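Local structure of lytic polysaccharide monooxygenase (Neurospora crassa, 4QI8) at residues 19-24 and 160-165; 55-60 and 164-169; 74-79 and 140-145; 102-107 and 209-214. The protein probably cleaves the beta-1,4 links of cellulose by oxidation, as a secreted, copper-dependent monooxygenase of the AA9 family. One frame throughout, in Å; residues are numbered along the deposited sequence.

Interaction 1. Residues 19-24 and 160-165; sequences YVRRAD and CAQLSI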
loop_
_atom_site.group_PDB
_atom_site.type_symbol
_atom_site.label_atom_id
_atom_site.label_comp_id
_atom_site.label_asym_id
_atom_site.label_seq_id
_atom_site.Cartn_x
_atom_site.Cartn_y
_atom_site.Cartn_z
ATOM N N TYR A 19 -1.664 -4.992 -14.345
ATOM C CA TYR A 19 -2.497 -3.950 -13.745
ATOM C C TYR A 19 -1.738 -3.153 -12.688
ATOM O O TYR A 19 -2.294 -2.249 -12.085
ATOM C CB TYR A 19 -3.737 -4.583 -13.110
ATOM C CG TYR A 19 -4.613 -5.292 -14.104
ATOM C CD1 TYR A 19 -5.411 -4.581 -14.971
ATOM C CD2 TYR A 19 -4.648 -6.670 -14.182
ATOM C CE1 TYR A 19 -6.222 -5.214 -15.891
ATOM C CE2 TYR A 19 -5.463 -7.310 -15.107
ATOM C CZ TYR A 19 -6.242 -6.576 -15.949
ATOM O OH TYR A 19 -7.044 -7.228 -16.856
ATOM N N VAL A 20 -0.478 -3.513 -12.456
ATOM C CA VAL A 20 0.357 -2.861 -11.463
ATOM C C VAL A 20 1.478 -2.131 -12.186
ATOM O O VAL A 20 2.165 -2.713 -13.026
ATOM C CB VAL A 20 0.923 -3.897 -10.471
ATOM C CG1 VAL A 20 1.857 -3.230 -9.471
ATOM C CG2 VAL A 20 -0.211 -4.632 -9.759
ATOM N N ARG A 21 1.626 -0.841 -11.899
ATOM C CA ARG A 21 2.719 -0.053 -12.449
ATOM C C ARG A 21 4.038 -0.714 -12.098
ATOM O O ARG A 21 4.258 -1.072 -10.945
ATOM C CB ARG A 21 2.646 1.364 -11.890
ATOM C CG ARG A 21 1.406 2.096 -12.362
ATOM C CD ARG A 21 1.375 3.552 -11.939
ATOM N NE ARG A 21 0.244 4.237 -12.555
ATOM C CZ ARG A 21 -0.141 5.476 -12.276
ATOM N NH1 ARG A 21 0.502 6.200 -11.362
ATOM N NH2 ARG A 21 -1.179 5.993 -12.922
ATOM N N ARG A 22 4.924 -0.895 -13.073
ATOM C CA ARG A 22 6.115 -1.670 -12.774
ATOM C C ARG A 22 6.988 -0.927 -11.761
ATOM O O ARG A 22 7.455 0.190 -11.995
ATOM C CB ARG A 22 6.927 -2.039 -14.016
ATOM C CG ARG A 22 8.034 -3.043 -13.655
ATOM C CD ARG A 22 8.630 -3.757 -14.824
ATOM N NE ARG A 22 9.554 -2.897 -15.528
ATOM C CZ ARG A 22 10.263 -3.284 -16.585
ATOM N NH1 ARG A 22 10.150 -4.521 -17.058
ATOM N NH2 ARG A 22 11.100 -2.434 -17.172
ATOM N N ALA A 23 7.197 -1.557 -10.615
ATOM C CA ALA A 23 7.971 -0.953 -9.547
ATOM C C ALA A 23 9.449 -1.002 -9.869
ATOM O O ALA A 23 9.926 -1.920 -10.546
ATOM C CB ALA A 23 7.694 -1.681 -8.240
ATOM N N ASP A 24 10.185 -0.036 -9.334
ATOM C CA ASP A 24 11.604 0.060 -9.613
ATOM C C ASP A 24 12.397 -1.106 -9.020
ATOM O O ASP A 24 13.563 -1.274 -9.389
ATOM C CB ASP A 24 12.192 1.383 -9.103
ATOM C CG ASP A 24 11.777 2.599 -9.913
ATOM O OD1 ASP A 24 11.326 2.455 -11.070
ATOM O OD2 ASP A 24 11.932 3.718 -9.368
ATOM N N CYS A 160 1.812 0.071 -6.948
ATOM C CA CYS A 160 0.493 0.655 -7.159
ATOM C C CYS A 160 -0.222 0.043 -8.349
ATOM O O CYS A 160 0.331 -0.039 -9.439
ATOM C CB CYS A 160 0.590 2.152 -7.421
ATOM S SG CYS A 160 1.156 3.084 -5.998
ATOM N N ALA A 161 -1.475 -0.337 -8.115
ATOM C CA ALA A 161 -2.352 -0.892 -9.136
ATOM C C ALA A 161 -3.314 0.149 -9.688
ATOM O O ALA A 161 -3.726 1.065 -8.979
ATOM C CB ALA A 161 -3.133 -2.062 -8.567
ATOM N N GLN A 162 -3.656 -0.006 -10.962
ATOM C CA GLN A 162 -4.664 0.817 -11.612
ATOM C C GLN A 162 -5.996 0.092 -11.614
ATOM O O GLN A 162 -6.104 -1.017 -12.149
ATOM C CB GLN A 162 -4.244 1.180 -13.048
ATOM C CG GLN A 162 -2.971 2.016 -13.077
ATOM C CD GLN A 162 -2.528 2.515 -14.440
ATOM O OE1 GLN A 162 -1.446 3.102 -14.559
ATOM N NE2 GLN A 162 -3.355 2.312 -15.470
ATOM N N LEU A 163 -6.998 0.730 -11.013
ATOM C CA LEU A 163 -8.357 0.189 -10.902
ATOM C C LEU A 163 -9.387 1.117 -11.517
ATOM O O LEU A 163 -9.224 2.337 -11.535
ATOM C CB LEU A 163 -8.766 -0.004 -9.437
ATOM C CG LEU A 163 -7.845 -0.815 -8.539
ATOM C CD1 LEU A 163 -8.468 -0.919 -7.153
ATOM C CD2 LEU A 163 -7.563 -2.202 -9.112
ATOM N N SER A 164 -10.467 0.519 -11.999
ATOM C CA SER A 164 -11.700 1.232 -12.307
ATOM C C SER A 164 -12.758 0.702 -11.347
ATOM O O SER A 164 -13.194 -0.438 -11.476
ATOM C CB SER A 164 -12.108 0.997 -13.755
ATOM O OG SER A 164 -13.360 1.597 -14.017
ATOM N N ILE A 165 -13.124 1.516 -10.359
ATOM C CA ILE A 165 -14.048 1.092 -9.316
ATOM C C ILE A 165 -15.456 1.496 -9.731
ATOM O O ILE A 165 -15.716 2.660 -10.034
ATOM C CB ILE A 165 -13.666 1.672 -7.937
ATOM C CG1 ILE A 165 -12.296 1.121 -7.514
ATOM C CG2 ILE A 165 -14.737 1.336 -6.903
ATOM C CD1 ILE A 165 -11.792 1.591 -6.147
HETATM O O HOH W 1 4.017 0.455 -8.677
#

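Interaction 2. Residues 55-60 and 164-169; sequences SVAAGT and SITGGG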
loop_
_atom_site.group_PDB
_atom_site.type_symbol
_atom_site.label_atom_id
_atom_site.label_comp_id
_atom_site.label_asym_id
_atom_site.label_seq_id
_atom_site.Cartn_x
_atom_site.Cartn_y
_atom_site.Cartn_z
ATOM N N SER A 55 -11.152 -3.517 -13.645
ATOM C CA SER A 55 -12.485 -3.137 -13.192
ATOM C C SER A 55 -12.893 -3.964 -11.971
ATOM O O SER A 55 -12.804 -5.191 -11.982
ATOM C CB SER A 55 -13.499 -3.323 -14.322
ATOM O OG SER A 55 -14.773 -2.844 -13.934
ATOM N N VAL A 56 -13.342 -3.282 -10.922
ATOM C CA VAL A 56 -13.754 -3.937 -9.681
ATOM C C VAL A 56 -14.931 -3.188 -9.083
ATOM O O VAL A 56 -14.965 -1.966 -9.121
ATOM C CB VAL A 56 -12.613 -3.973 -8.643
ATOM C CG1 VAL A 56 -12.086 -2.584 -8.371
ATOM C CG2 VAL A 56 -13.083 -4.613 -7.343
ATOM N N ALA A 57 -15.894 -3.915 -8.532
ATOM C CA ALA A 57 -17.027 -3.278 -7.870
ATOM C C ALA A 57 -16.665 -2.831 -6.456
ATOM O O ALA A 57 -16.051 -3.576 -5.690
ATOM C CB ALA A 57 -18.212 -4.221 -7.834
ATOM N N ALA A 58 -17.056 -1.607 -6.115
ATOM C CA ALA A 58 -16.944 -1.136 -4.745
ATOM C C ALA A 58 -17.663 -2.123 -3.836
ATOM O O ALA A 58 -18.711 -2.666 -4.199
ATOM C CB ALA A 58 -17.549 0.245 -4.613
ATOM N N GLY A 59 -17.090 -2.361 -2.663
ATOM C CA GLY A 59 -17.697 -3.239 -1.681
ATOM C C GLY A 59 -17.242 -4.680 -1.791
ATOM O O GLY A 59 -17.634 -5.510 -0.972
ATOM N N THR A 60 -16.423 -4.984 -2.793
ATOM C CA THR A 60 -15.905 -6.339 -2.959
ATOM C C THR A 60 -14.452 -6.424 -2.504
ATOM O O THR A 60 -13.820 -5.412 -2.192
ATOM C CB THR A 60 -16.010 -6.822 -4.420
ATOM O OG1 THR A 60 -15.120 -6.069 -5.249
ATOM C CG2 THR A 60 -17.437 -6.682 -4.943
ATOM N N SER A 164 -10.467 0.519 -11.999
ATOM C CA SER A 164 -11.700 1.232 -12.307
ATOM C C SER A 164 -12.758 0.702 -11.347
ATOM O O SER A 164 -13.194 -0.438 -11.476
ATOM C CB SER A 164 -12.108 0.997 -13.755
ATOM O OG SER A 164 -13.360 1.597 -14.017
ATOM N N ILE A 165 -13.124 1.516 -10.359
ATOM C CA ILE A 165 -14.048 1.092 -9.316
ATOM C C ILE A 165 -15.456 1.496 -9.731
ATOM O O ILE A 165 -15.716 2.660 -10.034
ATOM C CB ILE A 165 -13.666 1.672 -7.937
ATOM C CG1 ILE A 165 -12.296 1.121 -7.514
ATOM C CG2 ILE A 165 -14.737 1.336 -6.903
ATOM C CD1 ILE A 165 -11.792 1.591 -6.147
ATOM N N THR A 166 -16.349 0.514 -9.771
ATOM C CA THR A 166 -17.714 0.720 -10.231
ATOM C C THR A 166 -18.715 0.554 -9.096
ATOM O O THR A 166 -18.401 0.004 -8.044
ATOM C CB THR A 166 -18.067 -0.295 -11.318
ATOM O OG1 THR A 166 -18.014 -1.614 -10.765
ATOM C CG2 THR A 166 -17.097 -0.198 -12.487
ATOM N N GLY A 167 -19.934 1.035 -9.325
ATOM C CA GLY A 167 -21.028 0.854 -8.386
ATOM C C GLY A 167 -20.797 1.507 -7.042
ATOM O O GLY A 167 -21.096 0.925 -6.000
ATOM N N GLY A 168 -20.287 2.728 -7.056
ATOM C CA GLY A 168 -19.879 3.365 -5.820
ATOM C C GLY A 168 -21.041 3.909 -5.018
ATOM O O GLY A 168 -22.215 3.686 -5.339
ATOM N N GLY A 169 -20.693 4.615 -3.948
ATOM C CA GLY A 169 -21.646 5.343 -3.145
ATOM C C GLY A 169 -21.330 6.810 -3.284
ATOM O O GLY A 169 -20.854 7.250 -4.336
HETATM O O HOH W 2 -14.942 -0.425 -15.139
HETATM O O HOH W 3 -16.654 -3.563 -12.201
#

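Interaction 3. Residues 74-79 and 140-145; sequences GPMQFY and AEHIGL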
loop_
_atom_site.group_PDB
_atom_site.type_symbol
_atom_site.label_atom_id
_atom_site.label_comp_id
_atom_site.label_asym_id
_atom_site.label_seq_id
_atom_site.Cartn_x
_atom_site.Cartn_y
_atom_site.Cartn_z
ATOM N N GLY A 74 6.430 -7.023 10.033
ATOM C CA GLY A 74 5.883 -5.692 9.979
ATOM C C GLY A 74 4.549 -5.670 9.270
ATOM O O GLY A 74 4.045 -6.713 8.834
ATOM N N PRO A 75 3.961 -4.475 9.157
ATOM C CA PRO A 75 2.587 -4.360 8.662
ATOM C C PRO A 75 2.439 -4.203 7.152
ATOM O O PRO A 75 3.199 -3.480 6.507
ATOM C CB PRO A 75 2.105 -3.070 9.322
ATOM C CG PRO A 75 3.342 -2.242 9.385
ATOM C CD PRO A 75 4.425 -3.211 9.757
ATOM N N MET A 76 1.424 -4.871 6.613
ATOM C CA MET A 76 0.833 -4.455 5.347
ATOM C C MET A 76 -0.081 -3.257 5.563
ATOM O O MET A 76 -0.820 -3.195 6.557
ATOM C CB MET A 76 -0.020 -5.566 4.739
ATOM C CG MET A 76 0.742 -6.776 4.285
ATOM S SD MET A 76 1.927 -6.454 2.952
ATOM C CE MET A 76 0.879 -5.795 1.695
ATOM N N GLN A 77 -0.079 -2.336 4.605
ATOM C CA GLN A 77 -1.037 -1.227 4.585
ATOM C C GLN A 77 -1.456 -0.984 3.138
ATOM O O GLN A 77 -0.658 -1.168 2.216
ATOM C CB GLN A 77 -0.452 0.046 5.212
ATOM C CG GLN A 77 0.313 -0.223 6.494
ATOM C CD GLN A 77 0.572 0.992 7.369
ATOM O OE1 GLN A 77 0.565 0.878 8.593
ATOM N NE2 GLN A 77 0.822 2.142 6.761
ATOM N N PHE A 78 -2.707 -0.570 2.949
ATOM C CA PHE A 78 -3.239 -0.264 1.622
ATOM C C PHE A 78 -3.927 1.092 1.617
ATOM O O PHE A 78 -4.643 1.443 2.562
ATOM C CB PHE A 78 -4.244 -1.336 1.160
ATOM C CG PHE A 78 -3.635 -2.693 0.927
ATOM C CD1 PHE A 78 -3.005 -2.988 -0.277
ATOM C CD2 PHE A 78 -3.688 -3.674 1.908
ATOM C CE1 PHE A 78 -2.451 -4.227 -0.490
ATOM C CE2 PHE A 78 -3.111 -4.912 1.695
ATOM C CZ PHE A 78 -2.494 -5.185 0.499
ATOM N N TYR A 79 -3.730 1.834 0.530
ATOM C CA TYR A 79 -4.328 3.143 0.339
ATOM C C TYR A 79 -4.964 3.216 -1.044
ATOM O O TYR A 79 -4.485 2.590 -1.997
ATOM C CB TYR A 79 -3.286 4.250 0.403
ATOM C CG TYR A 79 -2.585 4.498 1.720
ATOM C CD1 TYR A 79 -1.623 3.628 2.210
ATOM C CD2 TYR A 79 -2.856 5.656 2.459
ATOM C CE1 TYR A 79 -0.951 3.901 3.408
ATOM C CE2 TYR A 79 -2.179 5.939 3.631
ATOM C CZ TYR A 79 -1.240 5.065 4.104
ATOM O OH TYR A 79 -0.576 5.378 5.263
ATOM N N ALA A 140 -0.066 -0.558 -2.433
ATOM C CA ALA A 140 0.286 -1.630 -1.509
ATOM C C ALA A 140 1.624 -1.305 -0.885
ATOM O O ALA A 140 2.550 -0.919 -1.595
ATOM C CB ALA A 140 0.403 -2.939 -2.262
ATOM N N GLU A 141 1.737 -1.496 0.425
ATOM C CA GLU A 141 3.038 -1.460 1.062
ATOM C C GLU A 141 3.143 -2.502 2.152
ATOM O O GLU A 141 2.190 -2.765 2.886
ATOM C CB GLU A 141 3.395 -0.082 1.625
ATOM C CG GLU A 141 2.744 0.263 2.951
ATOM C CD GLU A 141 3.001 1.693 3.404
ATOM O OE1 GLU A 141 2.073 2.262 4.021
ATOM O OE2 GLU A 141 4.076 2.267 3.100
ATOM N N HIS A 142 4.331 -3.084 2.234
ATOM C CA HIS A 142 4.744 -3.814 3.402
ATOM C C HIS A 142 5.906 -3.054 4.023
ATOM O O HIS A 142 6.825 -2.634 3.310
ATOM C CB HIS A 142 5.204 -5.230 3.077
ATOM C CG HIS A 142 5.416 -6.022 4.313
ATOM N ND1 HIS A 142 6.653 -6.479 4.717
ATOM C CD2 HIS A 142 4.545 -6.336 5.299
ATOM C CE1 HIS A 142 6.519 -7.064 5.892
ATOM N NE2 HIS A 142 5.256 -6.982 6.269
ATOM N N ILE A 143 5.881 -2.900 5.345
ATOM C CA ILE A 143 6.950 -2.196 6.046
ATOM C C ILE A 143 7.722 -3.201 6.887
ATOM O O ILE A 143 7.237 -3.660 7.919
ATOM C CB ILE A 143 6.416 -1.048 6.937
ATOM C CG1 ILE A 143 5.372 -0.211 6.186
ATOM C CG2 ILE A 143 7.577 -0.190 7.372
ATOM C CD1 ILE A 143 4.740 0.911 7.017
ATOM N N GLY A 144 8.920 -3.566 6.435
ATOM C CA GLY A 144 9.762 -4.498 7.163
ATOM C C GLY A 144 10.504 -3.781 8.269
ATOM O O GLY A 144 11.275 -2.854 8.005
ATOM N N LEU A 145 10.276 -4.226 9.503
ATOM C CA LEU A 145 10.729 -3.510 10.696
ATOM C C LEU A 145 11.834 -4.205 11.495
ATOM O O LEU A 145 12.171 -3.778 12.591
ATOM C CB LEU A 145 9.538 -3.253 11.627
ATOM C CG LEU A 145 8.458 -2.338 11.056
ATOM C CD1 LEU A 145 7.293 -2.288 12.014
ATOM C CD2 LEU A 145 8.986 -0.941 10.787
#

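Interaction 4. Residues 102-107 and 209-214; sequences IYHEQP and PSVFTC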
loop_
_atom_site.group_PDB
_atom_site.type_symbol
_atom_site.label_atom_id
_atom_site.label_comp_id
_atom_site.label_asym_id
_atom_site.label_seq_id
_atom_site.Cartn_x
_atom_site.Cartn_y
_atom_site.Cartn_z
ATOM N N ILE A 102 -7.141 2.386 3.558
ATOM C CA ILE A 102 -8.271 1.474 3.687
ATOM C C ILE A 102 -7.963 0.221 4.507
ATOM O O ILE A 102 -8.874 -0.539 4.816
ATOM C CB ILE A 102 -8.899 1.088 2.327
ATOM C CG1 ILE A 102 -7.898 0.358 1.428
ATOM C CG2 ILE A 102 -9.449 2.331 1.648
ATOM C CD1 ILE A 102 -8.544 -0.229 0.193
ATOM N N TYR A 103 -6.707 0.021 4.886
ATOM C CA TYR A 103 -6.326 -1.106 5.720
ATOM C C TYR A 103 -4.959 -0.843 6.318
ATOM O O TYR A 103 -4.061 -0.365 5.624
ATOM C CB TYR A 103 -6.264 -2.405 4.895
ATOM C CG TYR A 103 -5.684 -3.574 5.670
ATOM C CD1 TYR A 103 -4.324 -3.844 5.654
ATOM C CD2 TYR A 103 -6.500 -4.402 6.433
ATOM C CE1 TYR A 103 -3.795 -4.890 6.380
ATOM C CE2 TYR A 103 -5.978 -5.460 7.165
ATOM C CZ TYR A 103 -4.627 -5.704 7.130
ATOM O OH TYR A 103 -4.099 -6.754 7.855
ATOM N N HIS A 104 -4.786 -1.198 7.585
ATOM C CA HIS A 104 -3.452 -1.399 8.124
ATOM C C HIS A 104 -3.438 -2.558 9.101
ATOM O O HIS A 104 -4.433 -2.856 9.763
ATOM C CB HIS A 104 -2.820 -0.111 8.687
ATOM C CG HIS A 104 -3.487 0.489 9.891
ATOM N ND1 HIS A 104 -3.242 1.794 10.236
ATOM C CD2 HIS A 104 -4.313 -0.008 10.846
ATOM C CE1 HIS A 104 -3.899 2.089 11.341
ATOM N NE2 HIS A 104 -4.563 1.016 11.732
ATOM N N GLU A 105 -2.289 -3.211 9.165
ATOM C CA GLU A 105 -2.117 -4.413 9.966
ATOM C C GLU A 105 -1.624 -4.093 11.368
ATOM O O GLU A 105 -0.658 -3.355 11.539
ATOM C CB GLU A 105 -1.098 -5.311 9.268
ATOM C CG GLU A 105 -0.832 -6.625 9.972
ATOM C CD GLU A 105 0.157 -7.507 9.223
ATOM O OE1 GLU A 105 0.458 -7.222 8.037
ATOM O OE2 GLU A 105 0.627 -8.497 9.834
ATOM N N GLN A 106 -2.283 -4.669 12.368
ATOM C CA GLN A 106 -1.782 -4.678 13.735
ATOM C C GLN A 106 -1.167 -6.033 14.044
ATOM O O GLN A 106 -1.734 -7.060 13.685
ATOM C CB GLN A 106 -2.916 -4.409 14.721
ATOM C CG GLN A 106 -3.221 -2.941 14.900
ATOM C CD GLN A 106 -2.235 -2.270 15.835
ATOM O OE1 GLN A 106 -2.216 -2.558 17.035
ATOM N NE2 GLN A 106 -1.417 -1.369 15.301
ATOM N N PRO A 107 -0.023 -6.051 14.739
ATOM C CA PRO A 107 0.548 -7.324 15.172
ATOM C C PRO A 107 -0.217 -7.900 16.346
ATOM O O PRO A 107 -0.993 -7.197 16.992
ATOM C CB PRO A 107 1.945 -6.926 15.637
ATOM C CG PRO A 107 1.764 -5.534 16.173
ATOM C CD PRO A 107 0.714 -4.902 15.293
ATOM N N PRO A 209 -2.361 8.053 8.204
ATOM C CA PRO A 209 -3.658 8.481 8.722
ATOM C C PRO A 209 -4.483 7.321 9.226
ATOM O O PRO A 209 -4.121 6.157 9.069
ATOM C CB PRO A 209 -4.308 9.129 7.503
ATOM C CG PRO A 209 -3.722 8.377 6.340
ATOM C CD PRO A 209 -2.294 8.140 6.732
ATOM N N SER A 210 -5.597 7.667 9.844
ATOM C CA SER A 210 -6.564 6.683 10.288
ATOM C C SER A 210 -7.134 5.889 9.118
ATOM O O SER A 210 -7.198 6.387 8.007
ATOM C CB SER A 210 -7.704 7.398 11.007
ATOM O OG SER A 210 -7.220 8.183 12.087
ATOM N N VAL A 211 -7.567 4.658 9.380
ATOM C CA VAL A 211 -8.235 3.841 8.370
ATOM C C VAL A 211 -9.633 4.386 8.119
ATOM O O VAL A 211 -10.440 4.549 9.028
ATOM C CB VAL A 211 -8.313 2.355 8.790
ATOM C CG1 VAL A 211 -9.096 1.529 7.766
ATOM C CG2 VAL A 211 -6.906 1.773 8.974
ATOM N N PHE A 212 -9.917 4.650 6.857
ATOM C CA PHE A 212 -11.234 5.075 6.446
ATOM C C PHE A 212 -12.151 3.872 6.299
ATOM O O PHE A 212 -11.800 2.903 5.633
ATOM C CB PHE A 212 -11.147 5.807 5.112
ATOM C CG PHE A 212 -12.485 6.065 4.514
ATOM C CD1 PHE A 212 -13.224 7.163 4.897
ATOM C CD2 PHE A 212 -13.041 5.172 3.608
ATOM C CE1 PHE A 212 -14.486 7.382 4.374
ATOM C CE2 PHE A 212 -14.297 5.387 3.082
ATOM C CZ PHE A 212 -15.017 6.492 3.458
ATOM N N THR A 213 -13.323 3.949 6.929
ATOM C CA THR A 213 -14.394 2.974 6.737
ATOM C C THR A 213 -15.699 3.706 6.475
ATOM O O THR A 213 -15.846 4.888 6.792
ATOM C CB THR A 213 -14.589 2.066 7.966
ATOM O OG1 THR A 213 -15.025 2.843 9.094
ATOM C CG2 THR A 213 -13.299 1.339 8.292
ATOM N N CYS A 214 -16.657 2.992 5.911
ATOM C CA CYS A 214 -17.945 3.587 5.605
ATOM C C CYS A 214 -18.827 3.727 6.842
ATOM O O CYS A 214 -19.644 4.652 6.904
ATOM C CB CYS A 214 -18.645 2.760 4.534
ATOM S SG CYS A 214 -17.696 2.663 3.026
ATOM O OXT CYS A 214 -18.757 2.937 7.792
HETATM O O HOH W 4 -11.487 0.249 5.205
#

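Interaction 1. Residues 19-24 and 160-165
V20 and A161 form an isolated beta bridge, their CA atoms 4.1 Å apart, closed by two backbone bonds: Q162 N to Y19 O and R21 N to C160 O, both near 2.9 Å. CG2 of V20 lies 4.1 Å from CB of A161, the one apolar touch between side chains. R21 runs extended from CG (chi2 -174°, chi3 173°), which carries NE out to Q162. The two chains cross at about a right angle, with guanidinium and amide planes 84° apart, yet R21 NE meets Q162 OE1 at 2.9 Å on an in-plane lone pair, and the oxygen lies in the guanidinium plane. NH2 adds a weak bond to the same oxygen and also reaches W92 O, while A50 N donates to OE1 and T53 and N90 hold the amide nitrogen. A methionine in place of R21 would probably take away both arginine bonds to Q162 OE1 and leave W92 O without its arginine donor. One water links R21 O (2.7 Å) to C160 N (2.8 Å). C160 is disulfide-bonded to C42, and V20 and A161 both touch Y64 of strand 61-67, placing this loop-to-strand bridge against the interior of the AA9 beta-sandwich.

Interaction 2. Residues 55-60 and 164-169
The peptide groups of V56 and S164 meet through V56 N and S164 O, 2.9 Å apart, the donor tilted 25° from the carbonyl plane. V56 O accepts T166 N, again from a tilted approach, and I165 CA lies 3.2 Å from the same V56 O. A58 N follows with a bond to T166 O. This is a parallel pairing, 31° between the short strand axes, that adds edge strand 54-57 to strand 155-166 in the larger sheet of the AA9 beta-sandwich. On the face of V56 and I165 the two side chains lie alongside each other and point the same way, CG1 to CG1 at 3.8 Å. V56 CG1 gets there by lying between the backbone N and the carbonyl carbon (chi1 55°). Just past the strand, A58 CB comes 3.8 Å from I165 CG2. The other face carries the hydroxyls of S55, S164 and T166 beside the methyl of A57. In one of the two deposited conformers of S55, and so less certainly, OG shares one water with S164 OG and another with T166 OG1. The chain then leaves through a type II turn from A57 to T60, in which A57 O receives both T60 N and T60 OG1, the latter at 2.7 Å.

Interaction 3. Residues 74-79 and 140-145
G74 and P75 fit against H142, I143 and L145 at the end of an antiparallel strand pair, 76-79 beside 140-144, a contact buried in the larger sheet of the AA9 beta-sandwich. The P75 ring is the main bump there: its CD touches both I143 CB and L145 CD1, 3.8 Å from the latter. G74 fits closely beside I143 O; a side chain at this position would run into that oxygen. Next along the strand M76 folds back on itself (chi2 -63°, chi3 -58°), bringing SD to 3.5 Å from H142 CB and CE against E141 O. F78 continues the same face, its CE1 resting 3.6 Å from the methyl of A140. On the other face Q77 and E141 run side by side, and Q77 NE2 reaches E141 OE1 at 3.0 Å from above the carboxylate plane, 39° out of it. That carboxylate is held further by Y185 OH and by a salt bridge to R139, while N206 donates to Q77 OE1. Replacing Q77 by a leucine is likely to deprive E141 OE1 of one donor and N206 ND2 of one of its acceptors. H142 lies in the second shell of the copper site, about 4 Å from the side chains of both H72 and Y157 and about 8 Å from the metal; Y2 OH bonds its ND1. Across the contact its ring edge faces G74, where NE2 makes a weak, bent hydrogen bond of 2.8 Å to G74 O.

Interaction 4. Residues 102-107 and 209-214
I102 and V211 are the nearest backbone pair, CA to CA 5.2 Å, but the two segments do not form a ladder. I102 and Y103 form a classic beta bulge, both facing F78 of the neighbouring strand, and the irregular chain of 209-214 passes beside it. The link between the backbones is a water, which donates to I102 O at 2.8 Å and to F212 O at 2.7 Å and so bridges two carbonyls that could not bond each other.

V211 does the direct touching, one methyl to each partner. With CG1 anti to its backbone N (chi1 176°), that branch reaches I102 O at 3.6 Å and lies near Y103 N, while CG2 goes to the H104 ring. There it stands over the centre of one face, 3.6 Å from the centroid and only 6° off the ring normal, a CH-pi contact in which all five ring atoms are nearly equidistant from the methyl. H104 presents that face because its CG lies between the backbone N and carbonyl carbon (chi1 65°). ND1 of the imidazole is bonded to K101 NZ, and the same ammonium group bonds to P209 O.

The contact is thus a surface seam where the C-terminal segment passes obliquely over the end of strand 99-104, whose neighbour in the sheet is strand 76-82. F212 adds a backbone bond to K101, P209 touches Y79, and the chain end is fastened by the disulfide between C214 and C130.

In the fold
All four contacts reach the larger sheet of the beta-sandwich, five of whose strands run in the order 54-57, 155-166, 134-144, 76-82, 99-104. Interactions 1 and 2, centres about 16 Å apart, share S164 and I165 on strand 155-166 and touch through L163 and V56. Interaction 3 joins the two central strands; in sequence both of its segments lie between those of interaction 1, and likewise of interaction 2. Its centre is about 11 Å from that of interaction 4, which it touches through F78 O with I102 N and M76 N with E105. The segments of interaction 4 alternate with those of the others, holding the C-terminal segment against strands from earlier in the chain; interaction 3 lies nearest the copper.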